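Side-chain contacts in PpBBE-like 1 D396N (Physcomitrella patens subsp. patens, PDB 6EO5), which is a bi-covalent flavoenzyme of the berberine bridge enzyme-like group that oxidises cellobiose with the help of FAD: residues A[102-107]-A[113-118]; A[145-150]-A[164-169]; A[149-154]-A[209-214]; A[172-177]-A[182-187]. One frame throughout, in Å; residues are numbered along the deposited sequence.

Contact 1: residues A[102-107]-A[113-118]; sequences FKQFSY and TAVVGA
Ser106 and Val115 face each other as a hydrogen-bonded antiparallel pair: Val115 N donates to Ser106 O at 2.8 Å, and Ser106 N gives a longer bond to Val115 O, 3.2 Å. Their side chains share one face of the sheet. With OG lodged between the backbone N and the carbonyl carbon (chi1 71°), the Ser106 hydroxyl lies alongside the valine, 3.5 Å from Val115 CB. Two residues along, Gly117 N bonds to Gln104 O at 3.0 Å. The Gln104 chain is bent at chi2 (-93°), which folds its amide back over the glycine, Gln104 CD standing 3.5 Å from Gly117 CA. A CB on Gly117 would run into Gln104 OE1 and Phe102 O, so a side chain here would probably not fit. The two strands, 105-108 and 113-117, form a beta hairpin in the antiparallel sheet of the FAD-binding domain. Its other face carries Phe105, Tyr107, Ala114 and Val116. There the Tyr107 ring meets a backbone oxygen edge-on, with CD1 3.4 Å from Thr113 O, while the Phe105 ring comes obliquely to Val115 O, nearest through CD1 at 4.0 Å. Further out, helix 122-133 packs on this face, Leu129 touching Phe105 and Ala114 and Leu125 touching Val116. Gln210 OE1, on strand 207-217, accepts a bond from Gln104 NE2 and fixes the turn of that folded amide.

Contact 2: residues A[145-150]-A[164-169]; sequences VGIAGH and GLVTDN. With FAD (flavin-adenine dinucleotide), chain C.
Val166 meets helix 147-153 with both arms of its fork. Chi1 of -177° sets CG1 opposite the backbone N and sends CG2 off beside it, so the two methyls reach different residues. Val166 CG1 touches Ile147 CD1 at 4.0 Å, the isoleucine arriving with Ile147 CG1 anti to its own N and CD1 turned toward the valine. Val166 CG2 lies 3.7 Å from His150 CD2 and about as near to His150 NE2, where valine and imidazole cross at roughly a right angle. The imidazole has little liberty to rotate: beyond the valine, His150 ND1 makes an almost straight hydrogen bond (170°) with the ribityl hydroxyl O2' of FAD at 2.9 Å, at the ring edge and near its plane, while His150 NE2 is bonded to Gly140 N.

The start of the same helix serves the cofactor through its backbone. Gly146, at the N-cap, donates its N-H to FAD O2P at 2.8 Å, and Gly149 N reaches FAD O1P at 3.2 Å. A CB on either glycine would strike FAD, and the helix start would probably stabilise the negative charge of this flavin-side phosphate. The 164-169 turn is pinned internally: Leu165 N meets Asp168 OD2 on its anti side, and Asn169 ND2 donates to Leu165 O at 2.9 Å from above the carbonyl plane. Asp168 OD1 forms a salt bridge with Arg387.

Leu122 and Leu125 of helix 122-133 press on Ile147, Phe213 of strand 207-217 touches both Ile147 and Val166, and the turn itself links helix 160-163 to strand 170-176.

Contact 3: residues A[149-154]-A[209-214]; sequences GHALGG and TQFTFR. With FAD (flavin-adenine dinucleotide), chain C.
Ala151 O is held by two donors, the hydroxyl of Thr167 and, weakly, Gly154 N, while the alanine CB points toward strand 209-214 and its two phenylalanines. That CB comes to the edge of the Phe213 ring, 4.0 Å from Phe213 CZ, and reaches Phe211 obliquely at CE1. Leu152 adds a second apolar touch: its CD2 sits 3.8 Å from Phe211 CE1, at the ring edge, with CG also near the ring plane. Chi2 of 171° carries the other methyl, CD1, outward to the adenine, 3.5 Å from FAD C2A, so one leucine bridges the strand and the cofactor. Phe211 and Phe213 alternate with Thr212 and lie on the same face of the strand. The helix crosses that strand at 58°, the short axes passing 10.9 Å apart.

On the cofactor side, His150 brings CE1 to 3.4 Å from FAD C2 of the isoalloxazine, with FAD N1 near the plane of the imidazole at its edge. With His150 cut back to alanine, FAD O2' and Gly140 N are likely to lose their imidazole partner and a gap to open beside Val166.

Behind the rings, Phe211 rests on Ile170 and Val173, and Phe213 on Val116. Between helix and strand the contact is wholly apolar and buried, whereas within 149-154 the bonds to FAD come from Gly149 and His150; strand 209-214 thus backs the helix through hydrophobic side chains.

Contact 4: residues A[172-177]-A[182-187]; sequences EVQLVA and VVTANA
Glu172 and Asn186 carry the side-chain hydrogen bond of this hairpin: Asn186 ND2 donates to Glu172 OE1 at 3.0 Å. The two chains run side by side, pointing the same way, yet the bond is bent (137° at the hydrogen) and the amide meets the oxygen on its anti side, well out of the carboxylate plane; the flat groups are turned 39° apart. Asn186 OD1 is taken up separately by the backbone N-H groups of Gln188 and Lys189, which fix the amide's orientation. Thr184 CG2 packs 3.6 Å from Glu172 CD. Shortening Glu172 to alanine is likely to leave Asn186 ND2 without its carboxylate partner and the Thr184 methyl uncovered. Beside that methyl, the hydroxyl branch of Thr184 runs along Gln174, whose CG is 3.6 Å from Thr184 OG1.

Backbone bonds knit the strands at two antiparallel hydrogen-bonded pairs. Val173 and Ala185 exchange both their N-H groups, and so do Leu175 and Val183, where Val183 N to Leu175 O measures 2.8 Å.

Apolar contacts lie on the face of Val173, Leu175, Val183 and Ala185. Val173 CG2 comes 3.9 Å from Ala185 CB, and Ala177 CB meets Val183 CG2 at 3.8 Å.

Helix 191-200 packs on this apolar face through Leu193, Tyr194 and Ile197, helix 57-70 touches Val176 and Val182 on the other, and strand 207-217 pairs with strand 170-176 along its remaining edge.

Overall arrangement
From the N terminus, contact 1 comes first and is complete before the others begin: it closes the short turn of hairpin 105-117. Contacts 2 and 3 both start from helix 147-153 and share Gly149 and His150. Contact 2 closes the smaller loop, ending at the turn before strand 170-176; contact 3 spans on to strand 207-217. Contact 4, a second tight hairpin, lies wholly within the span of contact 3 and follows directly on contact 2. Strand 207-217 unites the hairpins, pairing with strand 113-117 on one edge and strand 170-176 on the other, while contact 3 joins the FAD-binding helix to that sheet and contact 2 joins it to the turn leading into strand 170-176.

Contact 1: residues A[102-107]-A[113-118]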
# COMPACT_ATOMS: atom_id res chain seq x y z
N PHE A 102 -17.23 6.13 -6.40
CA PHE A 102 -16.83 5.40 -7.60
C PHE A 102 -16.63 3.94 -7.24
O PHE A 102 -15.52 3.50 -6.92
CB PHE A 102 -15.57 6.02 -8.20
CG PHE A 102 -15.81 7.32 -8.89
CD1 PHE A 102 -16.15 8.45 -8.17
CD2 PHE A 102 -15.69 7.41 -10.27
CE1 PHE A 102 -16.37 9.66 -8.82
CE2 PHE A 102 -15.90 8.62 -10.93
CZ PHE A 102 -16.25 9.74 -10.20
N LYS A 103 -17.72 3.16 -7.30
CA LYS A 103 -17.71 1.74 -6.95
C LYS A 103 -18.13 0.87 -8.13
O LYS A 103 -18.68 -0.22 -7.95
CB LYS A 103 -18.60 1.47 -5.74
CG LYS A 103 -18.26 2.32 -4.53
CD LYS A 103 -17.55 1.54 -3.44
CE LYS A 103 -17.04 2.47 -2.33
NZ LYS A 103 -17.88 2.49 -1.10
N GLN A 104 -17.87 1.33 -9.36
CA GLN A 104 -18.25 0.55 -10.52
C GLN A 104 -17.47 -0.77 -10.54
O GLN A 104 -16.26 -0.80 -10.30
CB GLN A 104 -18.03 1.34 -11.82
CG GLN A 104 -16.61 1.82 -12.13
CD GLN A 104 -16.32 3.24 -11.62
OE1 GLN A 104 -16.73 3.63 -10.52
NE2 GLN A 104 -15.59 4.01 -12.42
N PHE A 105 -18.19 -1.87 -10.79
CA PHE A 105 -17.58 -3.19 -10.81
C PHE A 105 -18.12 -3.99 -11.99
O PHE A 105 -19.31 -3.91 -12.31
CB PHE A 105 -17.85 -3.95 -9.49
CG PHE A 105 -17.22 -5.32 -9.44
CD1 PHE A 105 -15.90 -5.48 -9.05
CD2 PHE A 105 -17.95 -6.44 -9.79
CE1 PHE A 105 -15.31 -6.74 -9.01
CE2 PHE A 105 -17.37 -7.71 -9.75
CZ PHE A 105 -16.05 -7.86 -9.36
N SER A 106 -17.24 -4.75 -12.63
CA SER A 106 -17.64 -5.71 -13.65
C SER A 106 -16.48 -6.67 -13.89
O SER A 106 -15.32 -6.25 -13.86
CB SER A 106 -18.05 -5.02 -14.95
OG SER A 106 -16.94 -4.45 -15.62
N TYR A 107 -16.80 -7.94 -14.10
CA TYR A 107 -15.82 -9.01 -14.29
C TYR A 107 -16.00 -9.58 -15.69
O TYR A 107 -17.13 -9.87 -16.10
CB TYR A 107 -15.98 -10.10 -13.22
CG TYR A 107 -15.28 -11.42 -13.51
CD1 TYR A 107 -13.95 -11.45 -13.92
CD2 TYR A 107 -15.94 -12.63 -13.35
CE1 TYR A 107 -13.31 -12.65 -14.18
CE2 TYR A 107 -15.31 -13.85 -13.61
CZ TYR A 107 -13.99 -13.85 -14.03
OH TYR A 107 -13.35 -15.03 -14.30
N THR A 113 -10.26 -10.12 -16.81
CA THR A 113 -10.08 -8.75 -16.37
C THR A 113 -11.30 -8.32 -15.56
O THR A 113 -12.35 -8.97 -15.58
CB THR A 113 -9.90 -7.78 -17.56
OG1 THR A 113 -11.16 -7.54 -18.20
CG2 THR A 113 -8.93 -8.36 -18.58
N ALA A 114 -11.14 -7.22 -14.82
CA ALA A 114 -12.24 -6.63 -14.08
C ALA A 114 -12.09 -5.12 -14.11
O ALA A 114 -10.97 -4.60 -14.23
CB ALA A 114 -12.29 -7.14 -12.63
N VAL A 115 -13.21 -4.42 -14.00
CA VAL A 115 -13.23 -2.96 -13.92
C VAL A 115 -13.56 -2.59 -12.49
O VAL A 115 -14.57 -3.05 -11.94
CB VAL A 115 -14.24 -2.34 -14.89
CG1 VAL A 115 -14.36 -0.85 -14.63
CG2 VAL A 115 -13.82 -2.60 -16.32
N VAL A 116 -12.71 -1.76 -11.88
CA VAL A 116 -12.86 -1.37 -10.48
C VAL A 116 -12.82 0.15 -10.40
O VAL A 116 -11.93 0.79 -10.96
CB VAL A 116 -11.76 -1.99 -9.59
CG1 VAL A 116 -11.97 -1.63 -8.14
CG2 VAL A 116 -11.76 -3.49 -9.76
N GLY A 117 -13.81 0.74 -9.71
CA GLY A 117 -13.81 2.17 -9.50
C GLY A 117 -12.88 2.59 -8.37
O GLY A 117 -12.65 1.84 -7.42
N ALA A 118 -12.36 3.81 -8.47
CA ALA A 118 -11.27 4.25 -7.59
C ALA A 118 -11.70 4.42 -6.14
O ALA A 118 -10.87 4.73 -5.28
CB ALA A 118 -10.67 5.55 -8.11

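Contact 2: residues A[145-150]-A[164-169]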
# COMPACT_ATOMS: atom_id res chain seq x y z
N VAL A 145 -8.31 -0.62 3.31
CA VAL A 145 -7.42 0.14 2.44
C VAL A 145 -8.10 0.38 1.10
O VAL A 145 -8.79 -0.49 0.56
CB VAL A 145 -6.09 -0.60 2.26
CG1 VAL A 145 -5.33 -0.09 1.02
CG2 VAL A 145 -5.23 -0.43 3.49
N GLY A 146 -7.91 1.58 0.55
CA GLY A 146 -8.46 1.88 -0.75
C GLY A 146 -7.61 1.26 -1.85
O GLY A 146 -6.39 1.20 -1.77
N ILE A 147 -8.29 0.79 -2.90
CA ILE A 147 -7.58 0.18 -4.02
C ILE A 147 -6.70 1.20 -4.72
O ILE A 147 -5.67 0.85 -5.31
CB ILE A 147 -8.57 -0.48 -4.99
CG1 ILE A 147 -7.83 -1.20 -6.12
CG2 ILE A 147 -9.50 0.57 -5.56
CD1 ILE A 147 -6.93 -2.31 -5.64
N ALA A 148 -7.08 2.48 -4.66
CA ALA A 148 -6.48 3.53 -5.47
C ALA A 148 -5.04 3.83 -5.06
O ALA A 148 -4.11 3.59 -5.84
CB ALA A 148 -7.33 4.80 -5.39
N GLY A 149 -4.85 4.38 -3.85
CA GLY A 149 -3.50 4.59 -3.36
C GLY A 149 -2.68 3.32 -3.38
O GLY A 149 -1.57 3.29 -3.90
N HIS A 150 -3.25 2.25 -2.83
CA HIS A 150 -2.62 0.93 -2.84
C HIS A 150 -2.06 0.58 -4.21
O HIS A 150 -0.85 0.33 -4.35
CB HIS A 150 -3.66 -0.11 -2.39
CG HIS A 150 -3.09 -1.45 -2.07
ND1 HIS A 150 -2.19 -1.66 -1.04
CD2 HIS A 150 -3.32 -2.67 -2.61
CE1 HIS A 150 -1.88 -2.94 -0.98
NE2 HIS A 150 -2.56 -3.58 -1.92
N GLY A 164 2.12 -11.18 -8.81
CA GLY A 164 2.69 -9.85 -8.95
C GLY A 164 2.13 -8.88 -7.93
O GLY A 164 1.36 -9.23 -7.03
N LEU A 165 2.55 -7.62 -8.06
CA LEU A 165 1.98 -6.54 -7.27
C LEU A 165 0.67 -6.08 -7.89
O LEU A 165 0.41 -6.31 -9.07
CB LEU A 165 2.95 -5.36 -7.17
CG LEU A 165 4.38 -5.61 -6.70
CD1 LEU A 165 5.26 -4.41 -7.02
CD2 LEU A 165 4.45 -5.94 -5.21
N VAL A 166 -0.16 -5.41 -7.08
CA VAL A 166 -1.37 -4.80 -7.62
C VAL A 166 -1.03 -3.93 -8.81
O VAL A 166 -1.66 -4.00 -9.87
CB VAL A 166 -2.10 -4.00 -6.54
CG1 VAL A 166 -3.39 -3.43 -7.08
CG2 VAL A 166 -2.38 -4.88 -5.36
N THR A 167 0.01 -3.09 -8.66
CA THR A 167 0.38 -2.18 -9.74
C THR A 167 0.77 -2.95 -10.99
O THR A 167 0.48 -2.50 -12.11
CB THR A 167 1.50 -1.22 -9.26
OG1 THR A 167 1.33 0.07 -9.86
CG2 THR A 167 2.91 -1.75 -9.57
N ASP A 168 1.34 -4.14 -10.84
CA ASP A 168 1.71 -4.97 -11.98
C ASP A 168 0.50 -5.49 -12.74
O ASP A 168 0.66 -6.04 -13.84
CB ASP A 168 2.53 -6.18 -11.51
CG ASP A 168 3.96 -5.82 -11.16
OD1 ASP A 168 4.52 -4.91 -11.81
OD2 ASP A 168 4.52 -6.47 -10.24
N ASN A 169 -0.70 -5.37 -12.18
CA ASN A 169 -1.91 -5.91 -12.79
C ASN A 169 -2.85 -4.81 -13.26
O ASN A 169 -3.97 -5.10 -13.71
CB ASN A 169 -2.63 -6.84 -11.81
CG ASN A 169 -1.91 -8.16 -11.64
OD1 ASN A 169 -2.08 -9.06 -12.45
ND2 ASN A 169 -1.11 -8.27 -10.58
PA FAD C . -5.14 7.37 0.53
O1A FAD C . -4.62 8.10 1.76
O2A FAD C . -6.57 7.72 0.24
O5B FAD C . -4.22 7.58 -0.78
C5B FAD C . -2.81 7.59 -0.71
C4B FAD C . -2.22 8.48 -1.80
O4B FAD C . -2.77 8.14 -3.06
C3B FAD C . -2.53 9.95 -1.58
O3B FAD C . -1.47 10.72 -2.10
C2B FAD C . -3.75 10.16 -2.43
O2B FAD C . -3.90 11.51 -2.81
C1B FAD C . -3.48 9.23 -3.61
N9A FAD C . -4.76 8.84 -4.23
C8A FAD C . -5.85 8.28 -3.60
N7A FAD C . -6.83 8.09 -4.51
C5A FAD C . -6.39 8.51 -5.71
C6A FAD C . -6.99 8.55 -6.96
N6A FAD C . -8.23 8.11 -7.11
N1A FAD C . -6.29 9.05 -8.04
C2A FAD C . -5.01 9.52 -7.86
N3A FAD C . -4.41 9.48 -6.62
C4A FAD C . -5.10 8.99 -5.56
N1 FAD C . 0.50 -1.66 1.78
C2 FAD C . 0.78 -2.84 1.09
O2 FAD C . 1.41 -2.85 0.01
N3 FAD C . 0.32 -4.04 1.61
C4 FAD C . -0.38 -4.07 2.79
O4 FAD C . -0.78 -5.15 3.22
C4X FAD C . -0.65 -2.90 3.48
N5 FAD C . -1.39 -2.94 4.64
C5X FAD C . -1.93 -1.77 5.15
C6 FAD C . -2.79 -1.84 6.24
C7 FAD C . -3.47 -0.71 6.73
C7M FAD C . -4.41 -0.83 7.91
C8 FAD C . -3.16 0.54 6.16
C8M FAD C . -3.76 1.82 6.71
C9 FAD C . -2.21 0.60 5.12
C9A FAD C . -1.60 -0.55 4.59
N10 FAD C . -0.63 -0.51 3.58
C10 FAD C . -0.24 -1.68 2.95
C1' FAD C . -0.19 0.77 2.95
C2' FAD C . -1.12 1.09 1.78
O2' FAD C . -0.83 0.35 0.63
C3' FAD C . -1.00 2.56 1.46
O3' FAD C . -1.36 3.25 2.64
C4' FAD C . -1.91 2.92 0.29
O4' FAD C . -1.32 3.98 -0.43
C5' FAD C . -3.31 3.28 0.78
O5' FAD C . -4.16 3.74 -0.25
P FAD C . -5.52 4.52 0.17
O1P FAD C . -6.34 4.80 -1.07
O2P FAD C . -6.31 3.83 1.24
O3P FAD C . -4.94 5.83 0.92

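Contact 3: residues A[149-154]-A[209-214]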
# COMPACT_ATOMS: atom_id res chain seq x y z
N GLY A 149 -4.85 4.38 -3.85
CA GLY A 149 -3.50 4.59 -3.36
C GLY A 149 -2.68 3.32 -3.38
O GLY A 149 -1.57 3.29 -3.90
N HIS A 150 -3.25 2.25 -2.83
CA HIS A 150 -2.62 0.93 -2.84
C HIS A 150 -2.06 0.58 -4.21
O HIS A 150 -0.85 0.33 -4.35
CB HIS A 150 -3.66 -0.11 -2.39
CG HIS A 150 -3.09 -1.45 -2.07
ND1 HIS A 150 -2.19 -1.66 -1.04
CD2 HIS A 150 -3.32 -2.67 -2.61
CE1 HIS A 150 -1.88 -2.94 -0.98
NE2 HIS A 150 -2.56 -3.58 -1.92
N ALA A 151 -2.92 0.59 -5.24
CA ALA A 151 -2.51 0.16 -6.58
C ALA A 151 -1.54 1.15 -7.24
O ALA A 151 -0.62 0.74 -7.95
CB ALA A 151 -3.74 -0.03 -7.47
N LEU A 152 -1.75 2.45 -7.01
CA LEU A 152 -0.90 3.45 -7.64
C LEU A 152 0.51 3.48 -7.04
O LEU A 152 1.41 4.08 -7.63
CB LEU A 152 -1.56 4.83 -7.55
CG LEU A 152 -2.86 5.01 -8.35
CD1 LEU A 152 -3.52 6.33 -8.01
CD2 LEU A 152 -2.66 4.88 -9.86
N GLY A 153 0.72 2.84 -5.89
CA GLY A 153 2.03 2.84 -5.27
C GLY A 153 2.74 1.50 -5.27
O GLY A 153 3.87 1.38 -4.80
N GLY A 154 2.08 0.46 -5.79
CA GLY A 154 2.63 -0.88 -5.78
C GLY A 154 1.62 -1.90 -5.29
O GLY A 154 0.81 -2.42 -6.07
N THR A 209 -10.18 7.75 -11.93
CA THR A 209 -11.58 7.45 -11.65
C THR A 209 -11.90 5.97 -11.71
O THR A 209 -12.80 5.52 -10.99
CB THR A 209 -12.50 8.20 -12.62
OG1 THR A 209 -12.08 7.93 -13.97
CG2 THR A 209 -12.44 9.70 -12.35
N GLN A 210 -11.20 5.20 -12.54
CA GLN A 210 -11.41 3.76 -12.52
C GLN A 210 -10.15 3.03 -12.96
O GLN A 210 -9.29 3.57 -13.67
CB GLN A 210 -12.60 3.34 -13.38
CG GLN A 210 -12.40 3.42 -14.87
CD GLN A 210 -13.48 2.65 -15.62
OE1 GLN A 210 -14.61 2.52 -15.14
NE2 GLN A 210 -13.12 2.12 -16.79
N PHE A 211 -10.05 1.78 -12.52
CA PHE A 211 -8.99 0.85 -12.88
C PHE A 211 -9.55 -0.31 -13.70
O PHE A 211 -10.71 -0.71 -13.53
CB PHE A 211 -8.32 0.26 -11.64
CG PHE A 211 -7.52 1.22 -10.86
CD1 PHE A 211 -6.17 1.41 -11.14
CD2 PHE A 211 -8.08 1.92 -9.80
CE1 PHE A 211 -5.41 2.28 -10.42
CE2 PHE A 211 -7.32 2.81 -9.06
CZ PHE A 211 -5.98 2.99 -9.37
N THR A 212 -8.71 -0.87 -14.57
CA THR A 212 -8.97 -2.17 -15.17
C THR A 212 -7.83 -3.10 -14.79
O THR A 212 -6.68 -2.84 -15.16
CB THR A 212 -9.11 -2.09 -16.69
OG1 THR A 212 -10.18 -1.21 -17.03
CG2 THR A 212 -9.41 -3.46 -17.24
N PHE A 213 -8.16 -4.18 -14.08
CA PHE A 213 -7.18 -5.10 -13.51
C PHE A 213 -7.19 -6.44 -14.25
O PHE A 213 -8.24 -6.94 -14.63
CB PHE A 213 -7.46 -5.37 -12.03
CG PHE A 213 -7.12 -4.22 -11.14
CD1 PHE A 213 -5.80 -3.88 -10.89
CD2 PHE A 213 -8.13 -3.47 -10.54
CE1 PHE A 213 -5.47 -2.83 -10.07
CE2 PHE A 213 -7.81 -2.41 -9.71
CZ PHE A 213 -6.48 -2.09 -9.47
N ARG A 214 -5.99 -6.99 -14.44
CA ARG A 214 -5.85 -8.41 -14.70
C ARG A 214 -6.19 -9.17 -13.42
O ARG A 214 -5.73 -8.79 -12.33
CB ARG A 214 -4.42 -8.73 -15.14
CG ARG A 214 -4.11 -10.20 -15.28
CD ARG A 214 -4.77 -10.76 -16.55
NE ARG A 214 -4.23 -10.12 -17.75
CZ ARG A 214 -4.92 -9.93 -18.88
NH1 ARG A 214 -6.19 -10.31 -18.94
NH2 ARG A 214 -4.35 -9.34 -19.92
PA FAD C . -5.14 7.37 0.53
O1A FAD C . -4.62 8.10 1.76
O2A FAD C . -6.57 7.72 0.24
O5B FAD C . -4.22 7.58 -0.78
C5B FAD C . -2.81 7.59 -0.71
C4B FAD C . -2.22 8.48 -1.80
O4B FAD C . -2.77 8.14 -3.06
C3B FAD C . -2.53 9.95 -1.58
O3B FAD C . -1.47 10.72 -2.10
C2B FAD C . -3.75 10.16 -2.43
O2B FAD C . -3.90 11.51 -2.81
C1B FAD C . -3.48 9.23 -3.61
N9A FAD C . -4.76 8.84 -4.23
C8A FAD C . -5.85 8.28 -3.60
N7A FAD C . -6.83 8.09 -4.51
C5A FAD C . -6.39 8.51 -5.71
C6A FAD C . -6.99 8.55 -6.96
N6A FAD C . -8.23 8.11 -7.11
N1A FAD C . -6.29 9.05 -8.04
C2A FAD C . -5.01 9.52 -7.86
N3A FAD C . -4.41 9.48 -6.62
C4A FAD C . -5.10 8.99 -5.56
N1 FAD C . 0.50 -1.66 1.78
C2 FAD C . 0.78 -2.84 1.09
O2 FAD C . 1.41 -2.85 0.01
N3 FAD C . 0.32 -4.04 1.61
C4 FAD C . -0.38 -4.07 2.79
O4 FAD C . -0.78 -5.15 3.22
C4X FAD C . -0.65 -2.90 3.48
N5 FAD C . -1.39 -2.94 4.64
C5X FAD C . -1.93 -1.77 5.15
C6 FAD C . -2.79 -1.84 6.24
C7 FAD C . -3.47 -0.71 6.73
C7M FAD C . -4.41 -0.83 7.91
C8 FAD C . -3.16 0.54 6.16
C8M FAD C . -3.76 1.82 6.71
C9 FAD C . -2.21 0.60 5.12
C9A FAD C . -1.60 -0.55 4.59
N10 FAD C . -0.63 -0.51 3.58
C10 FAD C . -0.24 -1.68 2.95
C1' FAD C . -0.19 0.77 2.95
C2' FAD C . -1.12 1.09 1.78
O2' FAD C . -0.83 0.35 0.63
C3' FAD C . -1.00 2.56 1.46
O3' FAD C . -1.36 3.25 2.64
C4' FAD C . -1.91 2.92 0.29
O4' FAD C . -1.32 3.98 -0.43
C5' FAD C . -3.31 3.28 0.78
O5' FAD C . -4.16 3.74 -0.25
P FAD C . -5.52 4.52 0.17
O1P FAD C . -6.34 4.80 -1.07
O2P FAD C . -6.31 3.83 1.24
O3P FAD C . -4.94 5.83 0.92

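Contact 4: residues A[172-177]-A[182-187]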
# COMPACT_ATOMS: atom_id res chain seq x y z
N GLU A 172 -5.07 -0.74 -17.36
CA GLU A 172 -5.53 0.53 -17.86
C GLU A 172 -6.12 1.34 -16.71
O GLU A 172 -6.72 0.77 -15.80
CB GLU A 172 -6.57 0.33 -18.97
CG GLU A 172 -7.07 1.61 -19.60
CD GLU A 172 -8.34 1.41 -20.42
OE1 GLU A 172 -8.23 0.94 -21.57
OE2 GLU A 172 -9.44 1.73 -19.90
N VAL A 173 -5.95 2.66 -16.77
CA VAL A 173 -6.65 3.59 -15.88
C VAL A 173 -7.35 4.64 -16.72
O VAL A 173 -7.01 4.88 -17.88
CB VAL A 173 -5.71 4.30 -14.87
CG1 VAL A 173 -5.18 3.33 -13.84
CG2 VAL A 173 -4.59 5.01 -15.60
N GLN A 174 -8.33 5.28 -16.10
CA GLN A 174 -8.90 6.53 -16.60
C GLN A 174 -8.82 7.56 -15.50
O GLN A 174 -9.16 7.27 -14.35
CB GLN A 174 -10.34 6.35 -17.04
CG GLN A 174 -10.48 5.29 -18.08
CD GLN A 174 -11.88 5.20 -18.58
OE1 GLN A 174 -12.74 6.02 -18.21
NE2 GLN A 174 -12.15 4.21 -19.43
N LEU A 175 -8.38 8.77 -15.86
CA LEU A 175 -8.26 9.85 -14.89
C LEU A 175 -8.71 11.16 -15.50
O LEU A 175 -8.78 11.32 -16.72
CB LEU A 175 -6.82 9.98 -14.36
CG LEU A 175 -5.71 10.29 -15.36
CD1 LEU A 175 -5.42 11.79 -15.38
CD2 LEU A 175 -4.47 9.49 -15.01
N VAL A 176 -9.03 12.11 -14.62
CA VAL A 176 -9.30 13.50 -14.97
C VAL A 176 -8.00 14.27 -14.79
O VAL A 176 -7.49 14.38 -13.67
CB VAL A 176 -10.42 14.08 -14.09
CG1 VAL A 176 -10.62 15.56 -14.36
CG2 VAL A 176 -11.71 13.30 -14.31
N ALA A 177 -7.46 14.80 -15.89
CA ALA A 177 -6.17 15.47 -15.86
C ALA A 177 -6.29 16.91 -15.36
O ALA A 177 -7.37 17.39 -15.01
CB ALA A 177 -5.52 15.42 -17.24
N VAL A 182 -10.83 14.04 -19.64
CA VAL A 182 -10.78 12.63 -19.25
C VAL A 182 -9.80 11.91 -20.16
O VAL A 182 -9.90 11.97 -21.39
CB VAL A 182 -12.16 11.98 -19.31
CG1 VAL A 182 -12.12 10.62 -18.62
CG2 VAL A 182 -13.19 12.88 -18.69
N VAL A 183 -8.85 11.19 -19.56
CA VAL A 183 -7.75 10.56 -20.26
C VAL A 183 -7.81 9.06 -20.02
O VAL A 183 -8.32 8.59 -19.00
CB VAL A 183 -6.40 11.14 -19.79
CG1 VAL A 183 -5.27 10.74 -20.71
CG2 VAL A 183 -6.49 12.66 -19.67
N THR A 184 -7.26 8.30 -20.97
CA THR A 184 -7.13 6.86 -20.83
C THR A 184 -5.67 6.47 -21.05
O THR A 184 -5.03 6.94 -21.99
CB THR A 184 -8.06 6.12 -21.80
OG1 THR A 184 -9.41 6.24 -21.34
CG2 THR A 184 -7.69 4.65 -21.90
N ALA A 185 -5.15 5.62 -20.17
CA ALA A 185 -3.76 5.20 -20.21
C ALA A 185 -3.69 3.68 -20.14
O ALA A 185 -4.28 3.08 -19.24
CB ALA A 185 -2.96 5.81 -19.06
N ASN A 186 -2.98 3.08 -21.09
CA ASN A 186 -2.72 1.64 -21.12
C ASN A 186 -1.49 1.40 -21.98
O ASN A 186 -0.80 2.35 -22.38
CB ASN A 186 -3.93 0.86 -21.64
CG ASN A 186 -4.44 1.40 -22.97
OD1 ASN A 186 -3.71 1.46 -23.97
ND2 ASN A 186 -5.70 1.81 -22.98
N ALA A 187 -1.21 0.13 -22.30
CA ALA A 187 -0.02 -0.19 -23.08
C ALA A 187 -0.04 0.42 -24.48
O ALA A 187 1.01 0.51 -25.12
CB ALA A 187 0.15 -1.71 -23.17